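Local structure of uncharacterized protein (4OBI) at residues G72-K76 with P77-P81; V15-D19 with N20-K24. The protein is of unknown function but binds a zinc ion in its NusG domain II-like part and is probably held in the membrane by a transmembrane helix. All blocks are in the same frame, centred on the assembly; numbering follows the deposited sequence.

Contact 1. Residues G72-K76 with P77-P81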
loop_
_atom_site.group_PDB
_atom_site.type_symbol
_atom_site.label_atom_id
_atom_site.label_comp_id
_atom_site.label_asym_id
_atom_site.label_seq_id
_atom_site.Cartn_x
_atom_site.Cartn_y
_atom_site.Cartn_z
ATOM N N GLY A 72 -8.091 0.264 5.496
ATOM C CA GLY A 72 -8.785 0.372 4.223
ATOM C C GLY A 72 -8.127 1.338 3.250
ATOM O O GLY A 72 -6.924 1.571 3.317
ATOM N N TRP A 73 -8.944 1.924 2.374
ATOM C CA TRP A 73 -8.459 2.671 1.217
ATOM C C TRP A 73 -7.908 4.046 1.568
ATOM O O TRP A 73 -8.421 4.715 2.458
ATOM C CB TRP A 73 -9.596 2.891 0.214
ATOM C CG TRP A 73 -10.268 1.659 -0.323
ATOM C CD1 TRP A 73 -11.461 1.144 0.080
ATOM C CD2 TRP A 73 -9.810 0.825 -1.395
ATOM N NE1 TRP A 73 -11.778 0.030 -0.671
ATOM C CE2 TRP A 73 -10.781 -0.184 -1.585
ATOM C CE3 TRP A 73 -8.670 0.827 -2.208
ATOM C CZ2 TRP A 73 -10.645 -1.183 -2.554
ATOM C CZ3 TRP A 73 -8.535 -0.163 -3.174
ATOM C CH2 TRP A 73 -9.518 -1.158 -3.335
ATOM N N ILE A 74 -6.873 4.471 0.845
ATOM C CA ILE A 74 -6.462 5.878 0.829
ATOM C C ILE A 74 -6.281 6.295 -0.625
ATOM O O ILE A 74 -6.123 5.451 -1.508
ATOM C CB ILE A 74 -5.159 6.182 1.618
ATOM C CG1 ILE A 74 -3.929 5.479 1.019
ATOM C CG2 ILE A 74 -5.314 5.828 3.096
ATOM C CD1 ILE A 74 -2.638 5.870 1.714
ATOM N N SER A 75 -6.293 7.602 -0.856
ATOM C CA SER A 75 -6.172 8.139 -2.204
ATOM C C SER A 75 -5.553 9.535 -2.302
ATOM O O SER A 75 -5.224 9.964 -3.401
ATOM C CB SER A 75 -7.558 8.153 -2.865
ATOM O OG SER A 75 -8.426 9.096 -2.241
ATOM N N LYS A 76 -5.404 10.244 -1.177
ATOM C CA LYS A 76 -4.968 11.646 -1.185
ATOM C C LYS A 76 -3.645 11.809 -0.450
ATOM O O LYS A 76 -3.387 11.081 0.510
ATOM C CB LYS A 76 -6.014 12.552 -0.527
ATOM C CG LYS A 76 -7.415 12.445 -1.116
ATOM C CD LYS A 76 -7.459 12.860 -2.569
ATOM C CE LYS A 76 -8.872 12.758 -3.107
ATOM N NZ LYS A 76 -8.964 13.239 -4.508
ATOM N N PRO A 77 -2.807 12.769 -0.893
ATOM C CA PRO A 77 -1.475 12.931 -0.290
ATOM C C PRO A 77 -1.448 13.203 1.212
ATOM O O PRO A 77 -0.546 12.726 1.908
ATOM C CB PRO A 77 -0.871 14.106 -1.053
ATOM C CG PRO A 77 -1.590 14.134 -2.351
ATOM C CD PRO A 77 -2.979 13.624 -2.084
ATOM N N GLY A 78 -2.415 13.950 1.715
ATOM C CA GLY A 78 -2.423 14.315 3.132
ATOM C C GLY A 78 -2.827 13.208 4.092
ATOM O O GLY A 78 -2.687 13.362 5.309
ATOM N N GLU A 79 -3.358 12.101 3.571
ATOM C CA GLU A 79 -3.909 11.056 4.435
ATOM C C GLU A 79 -2.805 10.353 5.200
ATOM O O GLU A 79 -1.725 10.136 4.667
ATOM C CB GLU A 79 -4.684 10.026 3.628
ATOM C CG GLU A 79 -5.885 10.624 2.932
ATOM C CD GLU A 79 -6.853 9.585 2.423
ATOM O OE1 GLU A 79 -7.578 9.000 3.257
ATOM O OE2 GLU A 79 -6.922 9.399 1.185
ATOM N N THR A 80 -3.091 10.006 6.450
ATOM C CA THR A 80 -2.175 9.191 7.255
ATOM C C THR A 80 -1.772 7.962 6.439
ATOM O O THR A 80 -2.641 7.270 5.901
ATOM C CB THR A 80 -2.832 8.740 8.576
ATOM O OG1 THR A 80 -3.306 9.885 9.298
ATOM C CG2 THR A 80 -1.831 7.990 9.445
ATOM N N PRO A 81 -0.456 7.701 6.314
ATOM C CA PRO A 81 0.007 6.539 5.536
ATOM C C PRO A 81 -0.568 5.227 6.051
ATOM O O PRO A 81 -0.824 5.112 7.250
ATOM C CB PRO A 81 1.525 6.556 5.754
ATOM C CG PRO A 81 1.843 7.974 6.056
ATOM C CD PRO A 81 0.669 8.515 6.808
#
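The carboxylate of Glu79 lies with one face against Ile74, whose CB sits over the plane 3.9 Å from Glu79 CD, with Ile74 CG2 beside it. On the opposite side of the plane Lys76 CG approaches Glu79 OE2 obliquely, 3.8 Å away. At the carboxylate's edge, Lys76 N takes the anti lone pair of Glu79 OE2 at 2.9 Å. Ser75 N reaches Glu79 OE2 from the syn side at 2.8 Å, but 35° out of the plane, on the side where Ile74 lies. Two successive backbone N-H groups thus grip one oxygen and limit rotation of the carboxylate. Glu79 gets there by setting CG anti to its carbonyl carbon (chi1 -63°) and running extended beyond it. The turn itself is closed by Glu79 N donating to Lys76 O at 3.2 Å, and Pro77 supplies its first inner position. Beyond the carboxylate, the buried Ile74 packs on Ile56 and Val93 and shares backbone hydrogen bonding with Ile56. Trp73 directs its CB away from the 77-81 segment, and its indole makes a cation-pi contact with Arg55. The arrangement is a type I beta turn, Lys76 to Glu79, braced by its last side chain in the loop between helix 67-71 and strand 82-84.

Contact 2. Residues V15-D19 with N20-K24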
loop_
_atom_site.group_PDB
_atom_site.type_symbol
_atom_site.label_atom_id
_atom_site.label_comp_id
_atom_site.label_asym_id
_atom_site.label_seq_id
_atom_site.Cartn_x
_atom_site.Cartn_y
_atom_site.Cartn_z
ATOM N N VAL A 15 3.372 5.203 -2.888
ATOM C CA VAL A 15 4.730 4.728 -2.684
ATOM C C VAL A 15 4.725 3.629 -1.622
ATOM O O VAL A 15 4.330 3.855 -0.475
ATOM C CB VAL A 15 5.634 5.894 -2.217
ATOM C CG1 VAL A 15 7.064 5.425 -1.971
ATOM C CG2 VAL A 15 5.572 7.037 -3.229
ATOM N N LEU A 16 5.179 2.443 -2.015
ATOM C CA LEU A 16 5.259 1.290 -1.133
ATOM C C LEU A 16 6.698 1.100 -0.684
ATOM O O LEU A 16 7.590 0.923 -1.508
ATOM C CB LEU A 16 4.772 0.037 -1.867
ATOM C CG LEU A 16 4.960 -1.313 -1.165
ATOM C CD1 LEU A 16 4.189 -1.349 0.140
ATOM C CD2 LEU A 16 4.524 -2.444 -2.080
ATOM N N LYS A 17 6.907 1.144 0.630
ATOM C CA LYS A 17 8.224 1.036 1.223
ATOM C C LYS A 17 8.191 -0.106 2.221
ATOM O O LYS A 17 7.248 -0.205 3.018
ATOM C CB LYS A 17 8.574 2.338 1.941
ATOM C CG LYS A 17 9.918 2.326 2.644
ATOM C CD LYS A 17 10.325 3.719 3.101
ATOM C CE LYS A 17 9.487 4.204 4.270
ATOM N NZ LYS A 17 9.904 5.567 4.719
ATOM N N VAL A 18 9.195 -0.978 2.152
ATOM C CA VAL A 18 9.341 -2.072 3.113
ATOM C C VAL A 18 10.794 -2.136 3.555
ATOM O O VAL A 18 11.704 -2.074 2.723
ATOM C CB VAL A 18 8.963 -3.446 2.515
ATOM C CG1 VAL A 18 8.997 -4.527 3.596
ATOM C CG2 VAL A 18 7.602 -3.385 1.857
ATOM N N ASP A 19 11.009 -2.256 4.862
ATOM C CA ASP A 19 12.349 -2.294 5.426
ATOM C C ASP A 19 13.198 -1.156 4.869
ATOM O O ASP A 19 14.371 -1.350 4.519
ATOM C CB ASP A 19 13.019 -3.647 5.151
ATOM C CG ASP A 19 12.296 -4.808 5.820
ATOM O OD1 ASP A 19 11.734 -4.613 6.920
ATOM O OD2 ASP A 19 12.305 -5.924 5.252
ATOM N N ASN A 20 12.573 0.022 4.772
ATOM C CA ASN A 20 13.246 1.269 4.403
ATOM C C ASN A 20 13.695 1.338 2.949
ATOM O O ASN A 20 14.507 2.189 2.591
ATOM C CB ASN A 20 14.428 1.537 5.334
ATOM C CG ASN A 20 14.015 1.589 6.783
ATOM O OD1 ASN A 20 14.282 0.658 7.562
ATOM N ND2 ASN A 20 13.341 2.669 7.158
ATOM N N LYS A 21 13.160 0.439 2.127
ATOM C CA LYS A 21 13.416 0.443 0.697
ATOM C C LYS A 21 12.100 0.673 -0.031
ATOM O O LYS A 21 11.098 -0.003 0.240
ATOM C CB LYS A 21 14.034 -0.883 0.262
ATOM C CG LYS A 21 15.345 -1.188 0.959
ATOM C CD LYS A 21 16.052 -2.375 0.332
ATOM C CE LYS A 21 16.778 -1.983 -0.943
ATOM N NZ LYS A 21 17.877 -2.938 -1.264
ATOM N N VAL A 22 12.093 1.642 -0.937
ATOM C CA VAL A 22 10.925 1.876 -1.766
ATOM C C VAL A 22 10.952 0.834 -2.873
ATOM O O VAL A 22 11.853 0.842 -3.713
ATOM C CB VAL A 22 10.904 3.299 -2.354
ATOM C CG1 VAL A 22 9.713 3.464 -3.276
ATOM C CG2 VAL A 22 10.870 4.332 -1.232
ATOM N N ILE A 23 9.981 -0.077 -2.855
ATOM C CA ILE A 23 9.995 -1.224 -3.766
ATOM C C ILE A 23 9.076 -1.052 -4.974
ATOM O O ILE A 23 9.314 -1.662 -6.010
ATOM C CB ILE A 23 9.680 -2.557 -3.044
ATOM C CG1 ILE A 23 8.268 -2.579 -2.482
ATOM C CG2 ILE A 23 10.691 -2.822 -1.924
ATOM C CD1 ILE A 23 7.859 -3.947 -1.972
ATOM N N LYS A 24 8.051 -0.208 -4.853
ATOM C CA LYS A 24 7.072 -0.014 -5.920
ATOM C C LYS A 24 6.442 1.387 -5.824
ATOM O O LYS A 24 6.181 1.877 -4.732
ATOM C CB LYS A 24 5.975 -1.083 -5.798
ATOM C CG LYS A 24 5.260 -1.436 -7.087
ATOM C CD LYS A 24 6.101 -2.330 -7.981
ATOM C CE LYS A 24 5.258 -2.973 -9.073
ATOM N NZ LYS A 24 4.486 -1.977 -9.870
HETATM O O HOH W 1 12.740 4.846 5.539
#
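Lys17 runs alongside Lys21 and Asn20, meeting them from CB to CD. Its CB lies near the carbonyl oxygen of Lys21, and Lys17 CG, anti to the backbone N (chi1 178°), comes within 3.5 Å of Lys21 O. Lys17 CD then passes Asn20 CA at 4.0 Å. A bend at chi3 (71°) follows, and the chain ends at the ammonium group, where Lys17 NZ donates to a water at 3.0 Å. Asn20 ND2 donates to the same water, so one solvent molecule bridges the lysine tip and the amide at the turn; Lys17 NZ is also hydrogen-bonded to a tetraethylene glycol molecule, probably from the crystallisation liquor.

On the Leu16 and Val18 face the contact is apolar. Ile23 CD1 lies 3.7 Å from Leu16 CD2 and is also close to Val18 CG2, the side chains meeting at an angle. Tyr37 of strand 34-40 touches both Leu16 and Ile23, and Tyr39 touches Val18, so this cluster joins the hairpin to the second sheet. On the face that carries Lys17 and Val22, Val15 CG1 meets Val22 CG1 at 3.5 Å.

Backbone bonds hold the pairing. Val18 and Lys21 exchange two, closing the turn, whose inner residues Asp19 and Asn20 both adopt positive phi. Farther along, Leu16 N donates to Lys24 O at 3.0 Å, and Leu16 O accepts from Ile23 N at 2.9 Å. Leu16 therefore faces two residues, Ile23 and Lys24. This is a classic beta bulge in a beta hairpin whose two-residue loop is a type I' turn.

Contact 2 comes first along the chain and contact 1 well after it; their centres are 16 Å apart and their nearest atoms about 7 Å, without touching. Strand 89-95 relates them: strand 12-18 of contact 2 pairs with it in the four-stranded antiparallel sheet, and Ile74 and Pro77 of contact 1 pack on its Val93. Contact 2 lies at one edge of that sheet, where strand 21-28 is outermost, whereas contact 1 leads into strand 82-84 at the opposite edge. The loop of contact 1 thereby joins the helix carrying the zinc ligand Asp68 to the strand carrying the ligand Cys84, although neither contact reaches the metal.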